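PDB 5OWU: importin subunit beta-1 from Saccharomyces cerevisiae, which carries proteins into the nucleus in partnership with importin alpha, the subunit that recognises the classical nuclear localization signal of the cargo. Local coordinates for residues H766-F780 with I809-Y822. Sequence-based numbering, arbitrary orientation.
Sequences HDKPEALFPYVGTIF and IAAMFPDGSIKQFY
The F813 ring is overlapped by P769, whose CB sits over one face, a CH-pi contact 4.1 Å from the F813 centroid. CE1 of F813 meets CG2 of V776 at 3.9 Å, and CD2 of L772 reaches the ring edge. The F773 ring leans on F813 obliquely, planes at 49°, its edge brushing CG2 of I818 and its CE1 lying 3.7 Å from S817 CB. Next to F813 in sequence, M812 bends at its last torsion (chi3 58°), which brings CE back to 3.7 Å from CD2 of L772. The contact runs from HEAT repeat 18 (773-812) into repeat 19 (from 819) of the helical solenoid: helix 769-772 and the start of helix 776-788 pack on the end of helix 796-812 and the turn that follows it. Deeper in, CG2 of I779 touches CD1 of I809, whose side chain also rests on V762 of helix 741-764. An aromatic cluster closes the far end. CB of F821 stands 3.9 Å from the F780 centroid, almost on the ring normal, while the edge of F780 points into the face of Y822, CZ to CZ 3.6 Å. An alanine in place of F780 would probably open a gap beneath F821 and leave the Y822 face without its edge-on partner. The Y822 hydroxyl bonds to the backbone O of I806, and CE1 and CZ of F821 come to 3.6 Å from CA of G777.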
loop_
_atom_site.group_PDB
_atom_site.type_symbol
_atom_site.label_atom_id
_atom_site.label_comp_id
_atom_site.label_asym_id
_atom_site.label_seq_id
_atom_site.Cartn_x
_atom_site.Cartn_y
_atom_site.Cartn_z
ATOM N N HIS A 766 24.622 -0.239 -28.534
ATOM C CA HIS A 766 24.900 1.117 -28.994
ATOM C C HIS A 766 25.555 1.127 -30.369
ATOM O O HIS A 766 25.313 2.038 -31.166
ATOM C CB HIS A 766 25.790 1.819 -27.963
ATOM C CG HIS A 766 26.275 3.171 -28.386
ATOM N ND1 HIS A 766 27.483 3.361 -29.022
ATOM C CD2 HIS A 766 25.726 4.401 -28.243
ATOM C CE1 HIS A 766 27.651 4.650 -29.265
ATOM N NE2 HIS A 766 26.601 5.302 -28.800
ATOM N N ASP A 767 26.384 0.129 -30.663
ATOM C CA ASP A 767 27.107 0.047 -31.927
ATOM C C ASP A 767 26.431 -0.853 -32.951
ATOM O O ASP A 767 26.973 -1.036 -34.044
ATOM C CB ASP A 767 28.536 -0.462 -31.690
ATOM C CG ASP A 767 29.432 0.575 -31.047
ATOM O OD1 ASP A 767 29.088 1.778 -31.085
ATOM O OD2 ASP A 767 30.494 0.182 -30.517
ATOM N N LYS A 768 25.273 -1.424 -32.632
ATOM C CA LYS A 768 24.604 -2.388 -33.501
ATOM C C LYS A 768 23.191 -1.911 -33.820
ATOM O O LYS A 768 22.205 -2.595 -33.522
ATOM C CB LYS A 768 24.594 -3.771 -32.855
ATOM C CG LYS A 768 25.987 -4.326 -32.635
ATOM C CD LYS A 768 26.576 -4.870 -33.925
ATOM C CE LYS A 768 28.053 -4.523 -34.085
ATOM N NZ LYS A 768 28.826 -4.671 -32.828
ATOM N N PRO A 769 23.061 -0.740 -34.445
ATOM C CA PRO A 769 21.717 -0.214 -34.735
ATOM C C PRO A 769 20.881 -1.131 -35.605
ATOM O O PRO A 769 19.652 -1.116 -35.492
ATOM C CB PRO A 769 22.009 1.119 -35.439
ATOM C CG PRO A 769 23.384 0.970 -35.985
ATOM C CD PRO A 769 24.121 0.121 -34.993
ATOM N N GLU A 770 21.504 -1.937 -36.472
ATOM C CA GLU A 770 20.723 -2.843 -37.306
ATOM C C GLU A 770 20.028 -3.907 -36.471
ATOM O O GLU A 770 18.970 -4.412 -36.863
ATOM C CB GLU A 770 21.613 -3.497 -38.371
ATOM C CG GLU A 770 22.647 -4.488 -37.839
ATOM C CD GLU A 770 23.852 -3.816 -37.199
ATOM O OE1 GLU A 770 23.862 -2.567 -37.081
ATOM O OE2 GLU A 770 24.794 -4.544 -36.817
ATOM N N ALA A 771 20.599 -4.260 -35.321
ATOM C CA ALA A 771 19.951 -5.229 -34.450
ATOM C C ALA A 771 18.774 -4.610 -33.708
ATOM O O ALA A 771 17.775 -5.290 -33.448
ATOM C CB ALA A 771 20.965 -5.802 -33.461
ATOM N N LEU A 772 18.872 -3.323 -33.357
ATOM C CA LEU A 772 17.811 -2.677 -32.593
ATOM C C LEU A 772 16.681 -2.174 -33.483
ATOM O O LEU A 772 15.538 -2.055 -33.021
ATOM C CB LEU A 772 18.388 -1.508 -31.784
ATOM C CG LEU A 772 17.422 -0.806 -30.828
ATOM C CD1 LEU A 772 17.165 -1.666 -29.609
ATOM C CD2 LEU A 772 17.944 0.566 -30.419
ATOM N N PHE A 773 16.973 -1.907 -34.756
ATOM C CA PHE A 773 16.050 -1.184 -35.632
ATOM C C PHE A 773 14.614 -1.693 -35.593
ATOM O O PHE A 773 13.697 -0.865 -35.455
ATOM C CB PHE A 773 16.595 -1.217 -37.067
ATOM C CG PHE A 773 15.709 -0.526 -38.067
ATOM C CD1 PHE A 773 15.501 0.842 -37.999
ATOM C CD2 PHE A 773 15.089 -1.243 -39.077
ATOM C CE1 PHE A 773 14.689 1.482 -38.915
ATOM C CE2 PHE A 773 14.270 -0.604 -39.999
ATOM C CZ PHE A 773 14.074 0.757 -39.913
ATOM N N PRO A 774 14.335 -2.995 -35.712
ATOM C CA PRO A 774 12.932 -3.435 -35.787
ATOM C C PRO A 774 12.159 -3.329 -34.481
ATOM O O PRO A 774 10.977 -3.694 -34.456
ATOM C CB PRO A 774 13.053 -4.901 -36.239
ATOM C CG PRO A 774 14.410 -5.322 -35.802
ATOM C CD PRO A 774 15.272 -4.112 -35.950
ATOM N N TYR A 775 12.773 -2.845 -33.402
ATOM C CA TYR A 775 12.111 -2.735 -32.109
ATOM C C TYR A 775 11.905 -1.294 -31.667
ATOM O O TYR A 775 11.341 -1.065 -30.589
ATOM C CB TYR A 775 12.923 -3.488 -31.047
ATOM C CG TYR A 775 13.226 -4.904 -31.453
ATOM C CD1 TYR A 775 12.222 -5.856 -31.493
ATOM C CD2 TYR A 775 14.512 -5.286 -31.812
ATOM C CE1 TYR A 775 12.483 -7.145 -31.866
ATOM C CE2 TYR A 775 14.783 -6.583 -32.197
ATOM C CZ TYR A 775 13.766 -7.507 -32.221
ATOM O OH TYR A 775 14.021 -8.800 -32.602
ATOM N N VAL A 776 12.339 -0.320 -32.469
ATOM C CA VAL A 776 12.277 1.079 -32.050
ATOM C C VAL A 776 10.838 1.489 -31.762
ATOM O O VAL A 776 10.543 2.094 -30.724
ATOM C CB VAL A 776 12.926 1.984 -33.111
ATOM C CG1 VAL A 776 12.695 3.454 -32.800
ATOM C CG2 VAL A 776 14.414 1.706 -33.188
ATOM N N GLY A 777 9.918 1.173 -32.678
ATOM C CA GLY A 777 8.526 1.529 -32.456
ATOM C C GLY A 777 7.970 0.925 -31.181
ATOM O O GLY A 777 7.233 1.579 -30.443
ATOM N N THR A 778 8.305 -0.340 -30.915
ATOM C CA THR A 778 7.899 -0.985 -29.667
ATOM C C THR A 778 8.396 -0.201 -28.454
ATOM O O THR A 778 7.645 0.053 -27.495
ATOM C CB THR A 778 8.439 -2.418 -29.649
ATOM O OG1 THR A 778 7.700 -3.219 -30.575
ATOM C CG2 THR A 778 8.342 -3.042 -28.270
ATOM N N ILE A 779 9.673 0.186 -28.477
ATOM C CA ILE A 779 10.230 0.928 -27.352
ATOM C C ILE A 779 9.503 2.254 -27.194
ATOM O O ILE A 779 9.194 2.684 -26.077
ATOM C CB ILE A 779 11.744 1.117 -27.546
ATOM C CG1 ILE A 779 12.437 -0.256 -27.525
ATOM C CG2 ILE A 779 12.330 2.026 -26.459
ATOM C CD1 ILE A 779 13.863 -0.228 -27.970
ATOM N N PHE A 780 9.183 2.906 -28.315
ATOM C CA PHE A 780 8.483 4.181 -28.238
ATOM C C PHE A 780 7.070 4.012 -27.697
ATOM O O PHE A 780 6.585 4.891 -26.977
ATOM C CB PHE A 780 8.477 4.860 -29.606
ATOM C CG PHE A 780 9.559 5.879 -29.759
ATOM C CD1 PHE A 780 9.334 7.193 -29.398
ATOM C CD2 PHE A 780 10.813 5.521 -30.233
ATOM C CE1 PHE A 780 10.330 8.138 -29.525
ATOM C CE2 PHE A 780 11.811 6.460 -30.363
ATOM C CZ PHE A 780 11.569 7.773 -30.003
ATOM N N ILE A 809 18.539 6.468 -28.473
ATOM C CA ILE A 809 18.039 5.824 -29.680
ATOM C C ILE A 809 18.144 6.782 -30.855
ATOM O O ILE A 809 18.603 6.402 -31.942
ATOM C CB ILE A 809 16.600 5.317 -29.471
ATOM C CG1 ILE A 809 16.602 4.180 -28.444
ATOM C CG2 ILE A 809 16.002 4.837 -30.797
ATOM C CD1 ILE A 809 15.226 3.710 -28.013
ATOM N N ALA A 810 17.764 8.053 -30.651
ATOM C CA ALA A 810 17.937 9.031 -31.721
ATOM C C ALA A 810 19.385 9.070 -32.205
ATOM O O ALA A 810 19.645 9.091 -33.412
ATOM C CB ALA A 810 17.510 10.418 -31.252
ATOM N N ALA A 811 20.342 9.079 -31.276
ATOM C CA ALA A 811 21.746 9.183 -31.659
ATOM C C ALA A 811 22.217 7.952 -32.419
ATOM O O ALA A 811 23.165 8.033 -33.204
ATOM C CB ALA A 811 22.612 9.382 -30.418
ATOM N N MET A 812 21.592 6.798 -32.180
ATOM C CA MET A 812 22.036 5.579 -32.843
ATOM C C MET A 812 21.669 5.549 -34.321
ATOM O O MET A 812 22.297 4.816 -35.092
ATOM C CB MET A 812 21.439 4.361 -32.151
ATOM C CG MET A 812 22.065 4.053 -30.811
ATOM S SD MET A 812 21.256 2.677 -30.012
ATOM C CE MET A 812 21.483 1.392 -31.238
ATOM N N PHE A 813 20.645 6.293 -34.739
ATOM C CA PHE A 813 20.212 6.258 -36.136
ATOM C C PHE A 813 20.315 7.646 -36.759
ATOM O O PHE A 813 19.326 8.398 -36.782
ATOM C CB PHE A 813 18.777 5.738 -36.243
ATOM C CG PHE A 813 18.594 4.319 -35.751
ATOM C CD1 PHE A 813 18.317 4.063 -34.418
ATOM C CD2 PHE A 813 18.679 3.244 -36.631
ATOM C CE1 PHE A 813 18.138 2.767 -33.966
ATOM C CE2 PHE A 813 18.498 1.942 -36.184
ATOM C CZ PHE A 813 18.229 1.704 -34.854
ATOM N N PRO A 814 21.476 8.038 -37.290
ATOM C CA PRO A 814 21.557 9.310 -38.020
ATOM C C PRO A 814 21.065 9.231 -39.456
ATOM O O PRO A 814 21.042 10.260 -40.136
ATOM C CB PRO A 814 23.054 9.632 -37.966
ATOM C CG PRO A 814 23.708 8.298 -37.983
ATOM C CD PRO A 814 22.793 7.370 -37.207
ATOM N N ASP A 815 20.670 8.050 -39.934
ATOM C CA ASP A 815 20.194 7.900 -41.304
ATOM C C ASP A 815 18.787 8.442 -41.512
ATOM O O ASP A 815 18.319 8.460 -42.653
ATOM C CB ASP A 815 20.229 6.421 -41.715
ATOM C CG ASP A 815 19.458 5.526 -40.760
ATOM O OD1 ASP A 815 19.335 5.881 -39.569
ATOM O OD2 ASP A 815 18.975 4.463 -41.207
ATOM N N GLY A 816 18.096 8.867 -40.457
ATOM C CA GLY A 816 16.726 9.316 -40.604
ATOM C C GLY A 816 15.710 8.201 -40.696
ATOM O O GLY A 816 14.532 8.477 -40.939
ATOM N N SER A 817 16.128 6.947 -40.496
ATOM C CA SER A 817 15.231 5.801 -40.628
ATOM C C SER A 817 14.172 5.741 -39.530
ATOM O O SER A 817 13.192 5.002 -39.677
ATOM C CB SER A 817 16.035 4.494 -40.624
ATOM O OG SER A 817 17.006 4.477 -39.592
ATOM N N ILE A 818 14.356 6.465 -38.426
ATOM C CA ILE A 818 13.379 6.469 -37.347
ATOM C C ILE A 818 12.865 7.881 -37.055
ATOM O O ILE A 818 12.246 8.118 -36.018
ATOM C CB ILE A 818 13.960 5.810 -36.080
ATOM C CG1 ILE A 818 15.137 6.622 -35.522
ATOM C CG2 ILE A 818 14.402 4.385 -36.393
ATOM C CD1 ILE A 818 15.577 6.173 -34.135
ATOM N N LYS A 819 13.095 8.825 -37.966
ATOM C CA LYS A 819 12.690 10.204 -37.708
ATOM C C LYS A 819 11.178 10.348 -37.585
ATOM O O LYS A 819 10.709 11.300 -36.962
ATOM C CB LYS A 819 13.218 11.123 -38.809
ATOM C CG LYS A 819 12.603 10.896 -40.179
ATOM C CD LYS A 819 13.208 11.848 -41.202
ATOM C CE LYS A 819 12.625 11.640 -42.587
ATOM N NZ LYS A 819 13.225 12.571 -43.580
ATOM N N GLN A 820 10.408 9.410 -38.142
ATOM C CA GLN A 820 8.952 9.460 -38.054
ATOM C C GLN A 820 8.443 9.457 -36.611
ATOM O O GLN A 820 7.289 9.830 -36.370
ATOM C CB GLN A 820 8.332 8.278 -38.803
ATOM C CG GLN A 820 8.761 6.904 -38.295
ATOM C CD GLN A 820 10.017 6.374 -38.966
ATOM O OE1 GLN A 820 10.748 7.115 -39.621
ATOM N NE2 GLN A 820 10.276 5.082 -38.796
ATOM N N PHE A 821 9.252 9.007 -35.649
ATOM C CA PHE A 821 8.830 9.019 -34.251
ATOM C C PHE A 821 9.074 10.360 -33.568
ATOM O O PHE A 821 8.464 10.629 -32.526
ATOM C CB PHE A 821 9.560 7.935 -33.461
ATOM C CG PHE A 821 9.333 6.555 -33.989
ATOM C CD1 PHE A 821 8.161 5.877 -33.705
ATOM C CD2 PHE A 821 10.289 5.943 -34.784
ATOM C CE1 PHE A 821 7.944 4.603 -34.209
ATOM C CE2 PHE A 821 10.081 4.668 -35.290
ATOM C CZ PHE A 821 8.910 4.000 -35.003
ATOM N N TYR A 822 9.939 11.208 -34.124
ATOM C CA TYR A 822 10.408 12.394 -33.414
ATOM C C TYR A 822 9.630 13.658 -33.758
ATOM O O TYR A 822 10.027 14.743 -33.319
ATOM C CB TYR A 822 11.901 12.592 -33.688
ATOM C CG TYR A 822 12.720 11.539 -32.983
ATOM C CD1 TYR A 822 12.923 10.293 -33.556
ATOM C CD2 TYR A 822 13.241 11.772 -31.715
ATOM C CE1 TYR A 822 13.648 9.316 -32.902
ATOM C CE2 TYR A 822 13.967 10.799 -31.054
ATOM C CZ TYR A 822 14.163 9.574 -31.649
ATOM O OH TYR A 822 14.892 8.610 -30.993
#